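Local coordinates for Glyco_hydro_cc domain-containing protein (Trichoderma gamsii, PDB 6UBD), which probably binds beta-1,3-glucan oligosaccharides, as a subgroup VII member of glycoside hydrolase family 128, a family that cleaves beta-1,3-glucans, at residues A42-K47 against S62-G67; L50-D55 against V69-L74; T215-I220 against G249-P254; E201-F206 against A241-L246; E106-G111 against P144-Q149. All blocks are in the same frame, centred on the assembly; numbering follows the deposited sequence. Where two conformers were deposited one is given.

Overall arrangement
From the N terminus, interaction 1 closes the loop from helix 43-46 to the turn at 62-67, and interaction 2 pairs strand 52-54 with strand 69-73. The two cross along the chain and touch where Leu43 and Gly65 pack on Trp53. Interaction 5 follows separately, bridging the loops after strands 100-102 and 140-142 on the other side of the chain's centre. Interaction 4 then joins strands 197-206 and 237-243. Interaction 3 crosses it, bringing the start of helix 217-233 to loop 249-254, whose Trp252 lies against Tyr242 and Thr243. Trp52 meets Ala241 between interactions 2 and 4, linking early and late strands of one curled sheet.

Interaction 1 (A42-K47 against S62-G67); sequences ALAFWK and SPKGAG
With chi1 at -165°, which sets CG opposite the backbone N, and a straight run beyond it, the side chain of Lys47 passes alongside the carbonyl of Lys64 and finishes at that of Ala66. Its CD lies 3.3 Å from Lys64 O, and NZ comes to 2.8 Å from Ala66 O in a weak hydrogen bond. The same ammonium donates to water 2, which in turn donates to Pro63 O, so the turn is held at two carbonyls. Leu43 has a similar first torsion (-168°) and sends CD2 onto the backbone of Gly65, 3.5 Å from its N, where a beta carbon on Gly65 would fit tightly. Lys64 extends past the start of the helix, its CD 4.0 Å from Ala44 N; water 1 accepts from that N and, weakly, from Lys64 NZ. Shortening Lys47 to alanine is likely to leave Ala66 O and water 2 without their ammonium partner and the Lys64 carbonyl without its aliphatic cover. Ser62 OG accepts from Lys64 N at 3.1 Å, an ST turn. Here a short helix after strand 35-38 packs on the 3-10 turn leading toward strand 69-73, in the outer layer of a beta/alpha barrel.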
# COMPACT_ATOMS: atom_id res chain seq x y z
N ALA A 42 12.45 5.94 -6.11
CA ALA A 42 13.45 4.88 -6.44
C ALA A 42 12.96 4.02 -7.61
O ALA A 42 13.57 3.00 -7.94
CB ALA A 42 13.76 3.99 -5.26
N LEU A 43 11.86 4.43 -8.27
CA LEU A 43 11.21 3.55 -9.26
C LEU A 43 12.13 3.21 -10.44
O LEU A 43 12.03 2.06 -10.92
CB LEU A 43 9.90 4.23 -9.65
CG LEU A 43 8.86 3.43 -10.45
CD1 LEU A 43 8.54 2.14 -9.73
CD2 LEU A 43 7.63 4.28 -10.75
N ALA A 44 12.94 4.16 -10.91
CA ALA A 44 13.84 3.85 -12.05
C ALA A 44 14.79 2.73 -11.67
O ALA A 44 15.13 1.86 -12.52
CB ALA A 44 14.58 5.07 -12.55
N PHE A 45 15.33 2.74 -10.47
CA PHE A 45 16.35 1.75 -10.03
C PHE A 45 15.70 0.35 -9.84
O PHE A 45 16.37 -0.67 -10.10
CB PHE A 45 16.98 2.18 -8.70
CG PHE A 45 17.64 3.54 -8.69
CD1 PHE A 45 18.73 3.76 -9.48
CD2 PHE A 45 17.13 4.60 -7.94
CE1 PHE A 45 19.40 4.98 -9.41
CE2 PHE A 45 17.74 5.85 -7.94
CZ PHE A 45 18.86 6.04 -8.69
N TRP A 46 14.42 0.30 -9.43
CA TRP A 46 13.79 -0.99 -9.06
C TRP A 46 12.98 -1.64 -10.22
O TRP A 46 12.66 -2.84 -10.12
CB TRP A 46 12.87 -0.77 -7.88
CG TRP A 46 13.51 -0.39 -6.57
CD1 TRP A 46 14.81 -0.60 -6.17
CD2 TRP A 46 12.85 0.24 -5.47
NE1 TRP A 46 14.97 -0.18 -4.88
CE2 TRP A 46 13.79 0.37 -4.42
CE3 TRP A 46 11.53 0.67 -5.27
CZ2 TRP A 46 13.43 0.91 -3.19
CZ3 TRP A 46 11.18 1.22 -4.04
CH2 TRP A 46 12.14 1.33 -3.02
N LYS A 47 12.60 -0.84 -11.26
CA LYS A 47 11.58 -1.17 -12.25
C LYS A 47 11.63 -2.62 -12.77
O LYS A 47 10.59 -3.29 -12.94
CB LYS A 47 11.69 -0.20 -13.45
CG LYS A 47 10.50 -0.17 -14.39
CD LYS A 47 10.83 0.62 -15.62
CE LYS A 47 9.64 0.71 -16.51
NZ LYS A 47 9.95 1.47 -17.72
N SER A 62 4.20 8.70 -12.91
CA SER A 62 5.66 8.89 -13.14
C SER A 62 6.07 8.17 -14.43
O SER A 62 5.77 6.97 -14.60
CB SER A 62 6.50 8.33 -12.00
OG SER A 62 7.89 8.33 -12.30
N PRO A 63 6.83 8.81 -15.32
CA PRO A 63 7.33 8.11 -16.50
C PRO A 63 8.31 6.98 -16.16
O PRO A 63 8.51 6.10 -17.00
CB PRO A 63 7.96 9.24 -17.32
CG PRO A 63 8.36 10.28 -16.27
CD PRO A 63 7.23 10.22 -15.27
N LYS A 64 8.86 6.96 -14.95
CA LYS A 64 9.75 5.88 -14.49
C LYS A 64 9.03 4.53 -14.39
O LYS A 64 9.63 3.48 -14.42
CB LYS A 64 10.35 6.22 -13.12
CG LYS A 64 11.13 7.53 -13.08
CD LYS A 64 11.52 7.81 -11.59
CE LYS A 64 12.28 9.06 -11.33
NZ LYS A 64 12.42 9.29 -9.89
N GLY A 65 7.70 4.56 -14.26
CA GLY A 65 6.87 3.33 -14.09
C GLY A 65 6.38 2.70 -15.40
O GLY A 65 5.64 1.71 -15.36
N ALA A 66 6.66 3.30 -16.56
CA ALA A 66 6.02 2.94 -17.84
C ALA A 66 6.14 1.43 -18.05
O ALA A 66 7.24 0.93 -18.12
CB ALA A 66 6.68 3.69 -18.98
N GLY A 67 5.02 0.75 -18.23
CA GLY A 67 4.99 -0.71 -18.43
C GLY A 67 4.55 -1.47 -17.21
O GLY A 67 4.02 -2.60 -17.35
O HOH W 1 14.18 6.56 -9.56
O HOH W 2 10.63 4.08 -17.68

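Interaction 2 (L50-D55 against V69-L74)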
# COMPACT_ATOMS: atom_id res chain seq x y z
N LEU A 50 10.08 -5.26 -10.47
CA LEU A 50 8.71 -5.00 -9.97
C LEU A 50 7.70 -5.47 -10.96
O LEU A 50 7.99 -5.58 -12.19
CB LEU A 50 8.54 -3.50 -9.72
CG LEU A 50 9.48 -2.84 -8.72
CD1 LEU A 50 9.11 -1.39 -8.56
CD2 LEU A 50 9.51 -3.50 -7.33
N SER A 51 6.43 -5.57 -10.51
CA SER A 51 5.27 -5.67 -11.45
C SER A 51 4.37 -4.41 -11.39
O SER A 51 3.55 -4.22 -12.34
CB SER A 51 4.42 -6.91 -11.17
OG SER A 51 3.99 -6.85 -9.82
N TRP A 52 4.40 -3.65 -10.29
CA TRP A 52 3.35 -2.64 -10.03
C TRP A 52 3.83 -1.50 -9.21
O TRP A 52 4.90 -1.62 -8.50
CB TRP A 52 2.15 -3.29 -9.30
CG TRP A 52 2.35 -3.71 -7.88
CD1 TRP A 52 3.01 -4.83 -7.45
CD2 TRP A 52 1.89 -3.01 -6.71
NE1 TRP A 52 2.96 -4.89 -6.09
CE2 TRP A 52 2.27 -3.79 -5.59
CE3 TRP A 52 1.13 -1.84 -6.51
CZ2 TRP A 52 1.91 -3.42 -4.29
CZ3 TRP A 52 0.81 -1.51 -5.22
CH2 TRP A 52 1.17 -2.30 -4.14
N TRP A 53 3.15 -0.38 -9.16
CA TRP A 53 3.40 0.71 -8.16
C TRP A 53 2.11 1.48 -7.88
O TRP A 53 1.17 1.43 -8.71
CB TRP A 53 4.52 1.66 -8.58
CG TRP A 53 4.22 2.89 -9.39
CD1 TRP A 53 4.31 4.20 -8.95
CD2 TRP A 53 3.88 2.97 -10.80
NE1 TRP A 53 4.09 5.08 -10.00
CE2 TRP A 53 3.80 4.35 -11.12
CE3 TRP A 53 3.58 2.02 -11.78
CZ2 TRP A 53 3.46 4.79 -12.41
CZ3 TRP A 53 3.24 2.46 -13.05
CH2 TRP A 53 3.20 3.82 -13.35
N HIS A 54 2.09 2.20 -6.80
CA HIS A 54 1.08 3.23 -6.52
C HIS A 54 1.75 4.52 -6.06
O HIS A 54 2.95 4.46 -5.70
CB HIS A 54 -0.03 2.74 -5.57
CG HIS A 54 0.35 2.82 -4.12
ND1 HIS A 54 0.10 3.92 -3.37
CD2 HIS A 54 0.87 1.87 -3.28
CE1 HIS A 54 0.45 3.68 -2.12
NE2 HIS A 54 0.93 2.43 -2.03
N ASP A 55 1.05 5.65 -6.04
CA ASP A 55 1.60 6.93 -5.55
C ASP A 55 0.53 7.70 -4.78
O ASP A 55 0.64 8.91 -4.72
CB ASP A 55 2.23 7.73 -6.68
CG ASP A 55 1.20 8.23 -7.70
OD1 ASP A 55 -0.00 7.95 -7.56
OD2 ASP A 55 1.64 8.98 -8.63
N VAL A 69 2.15 -2.15 -13.80
CA VAL A 69 0.71 -1.96 -13.46
C VAL A 69 0.54 -0.75 -12.54
O VAL A 69 1.11 -0.78 -11.43
CB VAL A 69 0.18 -3.24 -12.76
CG1 VAL A 69 -1.25 -3.01 -12.30
CG2 VAL A 69 0.22 -4.47 -13.66
N PRO A 70 -0.11 0.33 -12.98
CA PRO A 70 -0.34 1.48 -12.11
C PRO A 70 -1.62 1.35 -11.28
O PRO A 70 -2.72 1.36 -11.84
CB PRO A 70 -0.43 2.68 -13.08
CG PRO A 70 -0.47 2.08 -14.45
CD PRO A 70 -0.68 0.59 -14.31
N VAL A 71 -1.49 1.15 -9.99
CA VAL A 71 -2.64 0.85 -9.14
C VAL A 71 -3.22 2.18 -8.62
O VAL A 71 -2.53 3.03 -8.04
CB VAL A 71 -2.26 -0.09 -7.99
CG1 VAL A 71 -3.39 -0.30 -6.98
CG2 VAL A 71 -1.74 -1.41 -8.53
N SER A 72 -4.55 2.38 -8.85
CA SER A 72 -5.26 3.62 -8.47
C SER A 72 -5.58 3.63 -6.97
O SER A 72 -5.75 2.56 -6.37
CB SER A 72 -6.53 3.68 -9.31
OG SER A 72 -7.39 4.80 -9.03
N MET A 73 -5.73 4.82 -6.42
CA MET A 73 -6.22 4.99 -5.02
C MET A 73 -7.26 6.12 -4.98
O MET A 73 -7.05 7.13 -5.64
CB MET A 73 -5.06 5.32 -4.06
CG MET A 73 -5.48 5.54 -2.64
SD MET A 73 -4.17 5.85 -1.43
CE MET A 73 -3.22 4.32 -1.41
N LEU A 74 -8.29 5.96 -4.15
CA LEU A 74 -9.05 7.13 -3.62
C LEU A 74 -8.58 7.37 -2.16
O LEU A 74 -8.91 6.61 -1.28
CB LEU A 74 -10.56 6.93 -3.68
CG LEU A 74 -11.39 8.03 -3.02
CD1 LEU A 74 -11.11 9.39 -3.67
CD2 LEU A 74 -12.88 7.77 -3.16
O HOH W 3 -2.00 5.27 -6.52
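Trp52 and Val71 form the apolar centre, with Trp52 CE3 3.5 Å from Val71 CG2, the methyl reaching the indole at a slant. Val69 adds to this face, its CB 4.0 Å from Trp52 CB. Trp52 stands on the inner side of the sheet, where its ring also meets Trp198 and NE1 donates to Lys34 O. On the outer side Trp53 lays CZ3 3.7 Å from Pro70 CB, and its indole touches Pro60 and Ser37 as well. A serine in place of Trp53 would probably open a gap over Pro70 and strip the neighbouring loop of its packing partner. Further along, Met73 bends at chi3 (-64°) to bring CE within 3.8 Å of His54 CE1; the imidazole is fixed by NE2 bonding Thr200 O and ND1 bonding Trp56 N. At the polar seam Val69 N donates to Ser51 O at 2.9 Å. Trp53 then uses both of its backbone groups, N to Val69 O at 3.1 Å and O from Val71 N at 3.0 Å. Water 3 accepts from Asp55 N beside Val71 O. Trp53 bonding on both sides of Pro70 is the pattern of parallel strands, here adjacent staves of a (beta/alpha)8 barrel.

Interaction 3 (T215-I220 against G249-P254)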
# COMPACT_ATOMS: atom_id res chain seq x y z
N THR A 215 16.95 3.43 12.63
CA THR A 215 18.07 4.28 12.14
C THR A 215 19.41 3.52 12.06
O THR A 215 20.40 4.12 11.62
CB THR A 215 18.25 5.50 13.05
OG1 THR A 215 18.45 5.02 14.41
CG2 THR A 215 17.12 6.50 12.98
N ASP A 216 19.42 2.23 12.36
CA ASP A 216 20.64 1.41 12.27
C ASP A 216 20.68 0.73 10.90
O ASP A 216 19.85 -0.14 10.63
CB ASP A 216 20.69 0.44 13.45
CG ASP A 216 21.96 -0.38 13.52
OD1 ASP A 216 22.09 -1.37 12.77
OD2 ASP A 216 22.76 -0.06 14.41
N GLN A 217 21.65 1.14 10.06
CA GLN A 217 21.70 0.63 8.69
C GLN A 217 21.81 -0.90 8.65
O GLN A 217 21.18 -1.56 7.79
CB GLN A 217 22.77 1.29 7.86
CG GLN A 217 22.66 0.98 6.36
CD GLN A 217 21.46 1.65 5.71
OE1 GLN A 217 21.48 2.90 5.59
NE2 GLN A 217 20.48 0.84 5.26
N ASN A 218 22.68 -1.46 9.51
CA ASN A 218 22.82 -2.93 9.50
C ASN A 218 21.50 -3.64 9.80
O ASN A 218 21.19 -4.62 9.14
CB ASN A 218 23.96 -3.28 10.50
CG ASN A 218 24.27 -4.78 10.59
OD1 ASN A 218 24.92 -5.30 9.67
ND2 ASN A 218 23.83 -5.48 11.64
N GLN A 219 20.86 -3.20 10.88
CA GLN A 219 19.53 -3.78 11.24
C GLN A 219 18.51 -3.62 10.09
O GLN A 219 17.75 -4.59 9.83
CB GLN A 219 19.01 -3.14 12.53
CG GLN A 219 17.61 -3.67 12.98
CD GLN A 219 16.70 -2.58 13.52
OE1 GLN A 219 16.99 -1.38 13.41
NE2 GLN A 219 15.52 -2.95 14.06
N ILE A 220 18.48 -2.41 9.49
CA ILE A 220 17.50 -2.13 8.40
C ILE A 220 17.76 -3.07 7.23
O ILE A 220 16.84 -3.67 6.63
CB ILE A 220 17.55 -0.64 8.00
CG1 ILE A 220 16.88 0.23 9.07
CG2 ILE A 220 16.89 -0.44 6.64
CD1 ILE A 220 17.25 1.67 8.96
N GLY A 249 12.35 9.15 8.98
CA GLY A 249 13.76 9.38 9.32
C GLY A 249 14.67 9.48 8.10
O GLY A 249 14.16 9.54 6.95
N SER A 250 15.97 9.58 8.35
CA SER A 250 16.95 9.87 7.29
C SER A 250 17.56 8.58 6.68
O SER A 250 18.20 8.68 5.61
CB SER A 250 18.03 10.77 7.80
OG SER A 250 18.86 10.08 8.71
N VAL A 251 17.36 7.42 7.32
CA VAL A 251 18.04 6.17 6.91
C VAL A 251 17.11 5.30 6.01
O VAL A 251 17.62 4.77 4.98
CB VAL A 251 18.54 5.42 8.16
CG1 VAL A 251 19.38 4.22 7.74
CG2 VAL A 251 19.38 6.34 9.05
N TRP A 252 15.83 5.21 6.33
CA TRP A 252 14.86 4.45 5.50
C TRP A 252 14.74 4.97 4.07
O TRP A 252 14.53 4.14 3.14
CB TRP A 252 13.49 4.44 6.24
CG TRP A 252 12.49 3.61 5.50
CD1 TRP A 252 11.52 4.06 4.63
CD2 TRP A 252 12.44 2.18 5.41
NE1 TRP A 252 10.92 3.01 4.02
CE2 TRP A 252 11.48 1.83 4.43
CE3 TRP A 252 13.16 1.15 6.02
CZ2 TRP A 252 11.20 0.51 4.11
CZ3 TRP A 252 12.91 -0.16 5.70
CH2 TRP A 252 11.94 -0.49 4.73
N PRO A 253 14.82 6.29 3.79
CA PRO A 253 14.57 6.73 2.40
C PRO A 253 15.40 5.96 1.38
O PRO A 253 16.61 5.78 1.59
CB PRO A 253 14.95 8.23 2.39
CG PRO A 253 14.60 8.63 3.76
CD PRO A 253 14.98 7.46 4.67
N PRO A 254 14.79 5.48 0.25
CA PRO A 254 15.55 4.60 -0.66
C PRO A 254 16.48 5.38 -1.62
O PRO A 254 17.18 4.66 -2.37
CB PRO A 254 14.42 3.88 -1.40
CG PRO A 254 13.29 4.91 -1.40
CD PRO A 254 13.35 5.56 -0.04
O HOH W 4 20.28 4.34 3.48
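Ile220 meets the indole of Trp252 with its CG2, which lies 4.1 Å from both CE3 and CZ3 and approaches obliquely. That methyl touches the six-membered ring alone; the pyrrole end is engaged elsewhere, NE1 donating to Thr243 O, and the ring stacks with Tyr242. The other flat group, the amide of Gln217, turns its oxygen to the contact: OE1 is 3.3 Å from Val251 CG1, and NE2 bonds Asn221 OD1 and Ser264 OG, which fixes the rotation of the amide. Water 4 sits 2.8 Å from Gln217 OE1 and 3.1 Å from Val251 O, placed so that it can donate to either.

Val251 lies between these groups. Its chi1 of -173° sends CG1 opposite the backbone N, between Gln217 OE1 and Ile220 CD1, the latter 3.5 Å away. The second branch, CG2, turns to the loop before the helix and comes to 3.5 Å from Thr215 O. Val251 thus meets both the first helical turn, at Gln217 and Ile220, and the loop residue Thr215 ahead of it.

The contact seats the N-terminal turn of helix 217-233 on the loop running from strand 237-243 to helix 263-273. Ser264 of that last helix touches Ile220 and also bonds Val251 O, while Trp252 reaches inward to Ala203 and Cys204 of strand 197-206.

Interaction 4 (E201-F206 against A241-L246); sequences EFACVF and AYTDGL
Phe202 and Ala241 make the backbone link between two parallel strands that splay widely: the axes of 201-206 and 241-243 come within 4.8 Å but diverge by 59°. Phe202 N donates to Ala241 O at 3.3 Å, a weak bond bent to 128°. The same carbonyl also receives a CA-H...O contact from Glu201 CA at 3.5 Å.

Side chains take over where the backbone pairing is poor. The chi1 of Phe202, 73°, places CG between the backbone N and the carbonyl carbon, and the ring leans across to the neighbouring strand. Tyr242 CA sits over one face, toward the rim, in a CH-pi contact 4.0 Å from the centroid of the Phe202 ring. Phe202 CZ also meets Tyr242 CB at 3.9 Å, and the two side chains cross nearly at right angles. Tyr242 itself is fixed by its OH bonding Trp252 O. On the other side, Glu201 lays CB and CG beside Thr243 CB, while Thr243 CG2 presses within 3.4 Å of Phe202 O. Thr243 OG1 accepts from Gly245 N at 3.1 Å, an ST turn, and Glu201 OE2 is held by Trp56 NE1.

In this buried place cohesion rests mainly on aromatic and aliphatic packing, with the single weak bond adding little; the carboxylate of Glu201 is positioned chiefly from outside the pair, on the seventh barrel strand, a place consistent with the nucleophile glutamate of clan A glycosidases.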
# COMPACT_ATOMS: atom_id res chain seq x y z
N GLU A 201 1.98 -0.36 2.13
CA GLU A 201 3.18 0.39 2.62
C GLU A 201 3.83 -0.48 3.69
O GLU A 201 3.15 -1.06 4.50
CB GLU A 201 2.89 1.72 3.31
CG GLU A 201 2.31 2.82 2.40
CD GLU A 201 2.06 4.09 3.19
OE1 GLU A 201 2.91 4.43 4.02
OE2 GLU A 201 1.05 4.76 2.97
N PHE A 202 5.18 -0.54 3.72
CA PHE A 202 5.96 -1.11 4.87
C PHE A 202 7.25 -0.32 5.08
O PHE A 202 7.81 0.28 4.15
CB PHE A 202 6.18 -2.64 4.73
CG PHE A 202 7.20 -3.00 3.65
CD1 PHE A 202 8.58 -2.95 3.90
CD2 PHE A 202 6.79 -3.45 2.40
CE1 PHE A 202 9.48 -3.26 2.89
CE2 PHE A 202 7.71 -3.73 1.38
CZ PHE A 202 9.05 -3.65 1.64
N ALA A 203 7.61 -0.25 6.36
CA ALA A 203 8.92 0.34 6.75
C ALA A 203 9.25 -0.15 8.15
O ALA A 203 8.40 -0.52 8.98
CB ALA A 203 8.90 1.86 6.80
N CYS A 204 10.56 -0.16 8.47
CA CYS A 204 11.11 -0.57 9.80
C CYS A 204 10.92 0.60 10.78
O CYS A 204 11.54 1.67 10.61
CB CYS A 204 12.58 -0.93 9.65
SG CYS A 204 13.38 -1.65 11.12
N VAL A 205 10.06 0.40 11.76
CA VAL A 205 9.67 1.42 12.78
C VAL A 205 9.48 0.71 14.11
O VAL A 205 8.87 -0.36 14.20
CB VAL A 205 8.39 2.18 12.39
CG1 VAL A 205 8.07 3.27 13.42
CG2 VAL A 205 8.42 2.72 10.99
N PHE A 206 10.03 1.34 15.15
CA PHE A 206 9.72 1.03 16.58
C PHE A 206 8.35 1.66 16.88
O PHE A 206 8.26 2.79 17.44
CB PHE A 206 10.87 1.51 17.48
CG PHE A 206 12.16 0.78 17.32
CD1 PHE A 206 12.41 -0.46 17.90
CD2 PHE A 206 13.14 1.29 16.47
CE1 PHE A 206 13.64 -1.09 17.73
CE2 PHE A 206 14.34 0.67 16.28
CZ PHE A 206 14.57 -0.55 16.88
N ALA A 241 4.81 -3.46 -1.08
CA ALA A 241 5.35 -2.19 -1.61
C ALA A 241 6.13 -1.40 -0.55
O ALA A 241 5.61 -0.99 0.49
CB ALA A 241 4.24 -1.34 -2.19
N TYR A 242 7.44 -1.18 -0.82
CA TYR A 242 8.35 -0.32 -0.00
C TYR A 242 7.91 1.15 -0.12
O TYR A 242 7.84 1.60 -1.26
CB TYR A 242 9.78 -0.56 -0.54
CG TYR A 242 10.95 0.05 0.22
CD1 TYR A 242 11.03 1.42 0.43
CD2 TYR A 242 11.98 -0.75 0.69
CE1 TYR A 242 12.11 1.97 1.12
CE2 TYR A 242 13.09 -0.22 1.33
CZ TYR A 242 13.18 1.14 1.53
OH TYR A 242 14.30 1.62 2.22
N THR A 243 7.66 1.84 0.99
CA THR A 243 7.23 3.26 0.96
C THR A 243 8.41 4.23 1.00
O THR A 243 9.38 4.01 1.77
CB THR A 243 6.21 3.52 2.06
OG1 THR A 243 5.76 4.88 1.81
CG2 THR A 243 6.71 3.41 3.48
N ASP A 244 8.31 5.34 0.32
CA ASP A 244 9.24 6.47 0.43
C ASP A 244 8.57 7.69 1.10
O ASP A 244 9.08 8.81 0.97
CB ASP A 244 9.84 6.80 -0.92
CG ASP A 244 8.87 7.34 -1.96
OD1 ASP A 244 7.71 7.61 -1.64
OD2 ASP A 244 9.32 7.46 -3.11
N GLY A 245 7.41 7.52 1.75
CA GLY A 245 6.73 8.65 2.41
C GLY A 245 7.59 9.31 3.47
O GLY A 245 8.53 8.74 4.04
N LEU A 246 7.27 10.55 3.79
CA LEU A 246 8.05 11.32 4.75
C LEU A 246 7.66 10.91 6.17
O LEU A 246 6.71 10.11 6.42
CB LEU A 246 7.87 12.82 4.48
CG LEU A 246 8.35 13.32 3.12
CD1 LEU A 246 8.24 14.84 3.03
CD2 LEU A 246 9.78 12.87 2.82

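Interaction 5 (E106-G111 against P144-Q149); sequences EPDCSG and PAMCRQ
Asp108 grips the turn opposite with both carboxylate oxygens. OD1 accepts from Cys147 N at 2.8 Å on its syn side, and OD2 takes Arg148 N at 3.0 Å, from above the carboxylate plane. Two consecutive backbone N-H groups are thus satisfied by one side chain, whose chi1 of 56° sets CG between its own N and carbonyl carbon, with the carboxylate facing the 146-149 turn. Next to it Cys109 SG joins Cys147 SG in a disulfide, 2.1 Å long with a torsion of 92° about the S-S bond. Glu106 N donates to Ala145 O at 2.8 Å, and the Glu106 side chain passes over Cys147, CD lying 3.6 Å from CB. Met146 bends round so that CE meets Pro107 CG at 3.6 Å, the side chains crossing near a right angle.

Further out, type I turns at 106-109 and 146-149 present these groups to each other, and water 5 bridges Asp108 O to Arg148 NE. The carboxylate of Glu106 is set by His173 and Ser115. These loops follow (beta/alpha)8-barrel strands 100-102 and 140-142; Glu106-Pro107 is consistent, by family inference alone, with the clan A acid/base glutamate after strand four, though this protein is described as oligosaccharide-binding.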
# COMPACT_ATOMS: atom_id res chain seq x y z
N GLU A 106 -5.50 5.20 5.61
CA GLU A 106 -5.43 5.48 7.08
C GLU A 106 -6.58 6.41 7.52
O GLU A 106 -6.36 7.44 8.15
CB GLU A 106 -4.04 6.04 7.43
CG GLU A 106 -2.89 5.02 7.11
CD GLU A 106 -1.52 5.46 7.59
OE1 GLU A 106 -1.37 6.66 7.94
OE2 GLU A 106 -0.58 4.59 7.56
N PRO A 107 -7.86 6.01 7.30
CA PRO A 107 -9.00 6.81 7.79
C PRO A 107 -9.00 6.90 9.32
O PRO A 107 -9.69 7.81 9.85
CB PRO A 107 -10.19 6.06 7.19
CG PRO A 107 -9.76 4.61 7.15
CD PRO A 107 -8.30 4.72 6.71
N ASP A 108 -8.35 5.96 10.02
CA ASP A 108 -8.23 5.89 11.49
C ASP A 108 -7.09 6.74 12.06
O ASP A 108 -6.89 6.68 13.29
CB ASP A 108 -8.13 4.42 11.94
CG ASP A 108 -7.01 3.59 11.30
OD1 ASP A 108 -6.52 3.97 10.20
OD2 ASP A 108 -6.67 2.55 11.95
N CYS A 109 -6.45 7.58 11.26
CA CYS A 109 -5.42 8.53 11.77
C CYS A 109 -5.72 9.95 11.23
O CYS A 109 -6.51 10.13 10.27
CB CYS A 109 -4.01 8.11 11.39
SG CYS A 109 -3.16 6.98 12.53
N SER A 110 -5.11 10.97 11.82
CA SER A 110 -5.36 12.40 11.57
C SER A 110 -4.10 13.08 11.02
O SER A 110 -3.01 12.48 10.92
CB SER A 110 -5.91 13.10 12.85
OG SER A 110 -4.96 13.04 13.87
N GLY A 111 -4.29 14.32 10.62
CA GLY A 111 -3.21 15.15 10.08
C GLY A 111 -3.52 15.52 8.62
O GLY A 111 -3.75 14.62 7.79
N PRO A 144 -9.81 -0.13 2.35
CA PRO A 144 -9.04 0.88 3.06
C PRO A 144 -7.94 0.23 3.95
O PRO A 144 -8.10 -0.88 4.42
CB PRO A 144 -10.11 1.61 3.89
CG PRO A 144 -11.42 1.32 3.17
CD PRO A 144 -11.24 -0.13 2.76
N ALA A 145 -6.85 1.03 4.11
CA ALA A 145 -5.63 0.58 4.87
C ALA A 145 -5.54 1.25 6.25
O ALA A 145 -5.61 2.49 6.29
CB ALA A 145 -4.35 0.80 4.06
N MET A 146 -5.46 0.45 7.30
CA MET A 146 -5.54 1.01 8.67
C MET A 146 -4.16 1.40 9.25
O MET A 146 -3.19 0.60 9.29
CB MET A 146 -6.13 -0.05 9.61
CG MET A 146 -7.56 -0.46 9.22
SD MET A 146 -8.77 0.90 9.13
CE MET A 146 -8.94 1.06 7.34
N CYS A 147 -4.08 2.58 9.83
CA CYS A 147 -2.85 2.97 10.59
C CYS A 147 -2.73 2.20 11.88
O CYS A 147 -1.60 2.06 12.40
CB CYS A 147 -2.77 4.49 10.82
SG CYS A 147 -3.96 5.10 12.04
N ARG A 148 -3.81 1.68 12.44
CA ARG A 148 -3.74 0.95 13.71
C ARG A 148 -3.23 -0.49 13.50
O ARG A 148 -3.07 -1.21 14.52
CB ARG A 148 -5.10 0.91 14.47
CG ARG A 148 -5.54 2.15 15.21
CD ARG A 148 -4.82 2.28 16.52
NE ARG A 148 -5.26 3.39 17.29
CZ ARG A 148 -4.69 3.79 18.40
NH1 ARG A 148 -3.63 3.18 18.89
NH2 ARG A 148 -5.20 4.82 19.06
N GLN A 149 -2.99 -0.92 12.27
CA GLN A 149 -2.33 -2.25 12.05
C GLN A 149 -3.16 -3.34 12.72
O GLN A 149 -4.45 -3.28 12.59
CB GLN A 149 -0.87 -2.25 12.48
CG GLN A 149 -0.03 -1.16 11.79
CD GLN A 149 1.45 -1.37 12.05
OE1 GLN A 149 2.06 -2.39 11.63
NE2 GLN A 149 2.10 -0.44 12.77
O HOH W 5 -7.20 5.37 15.76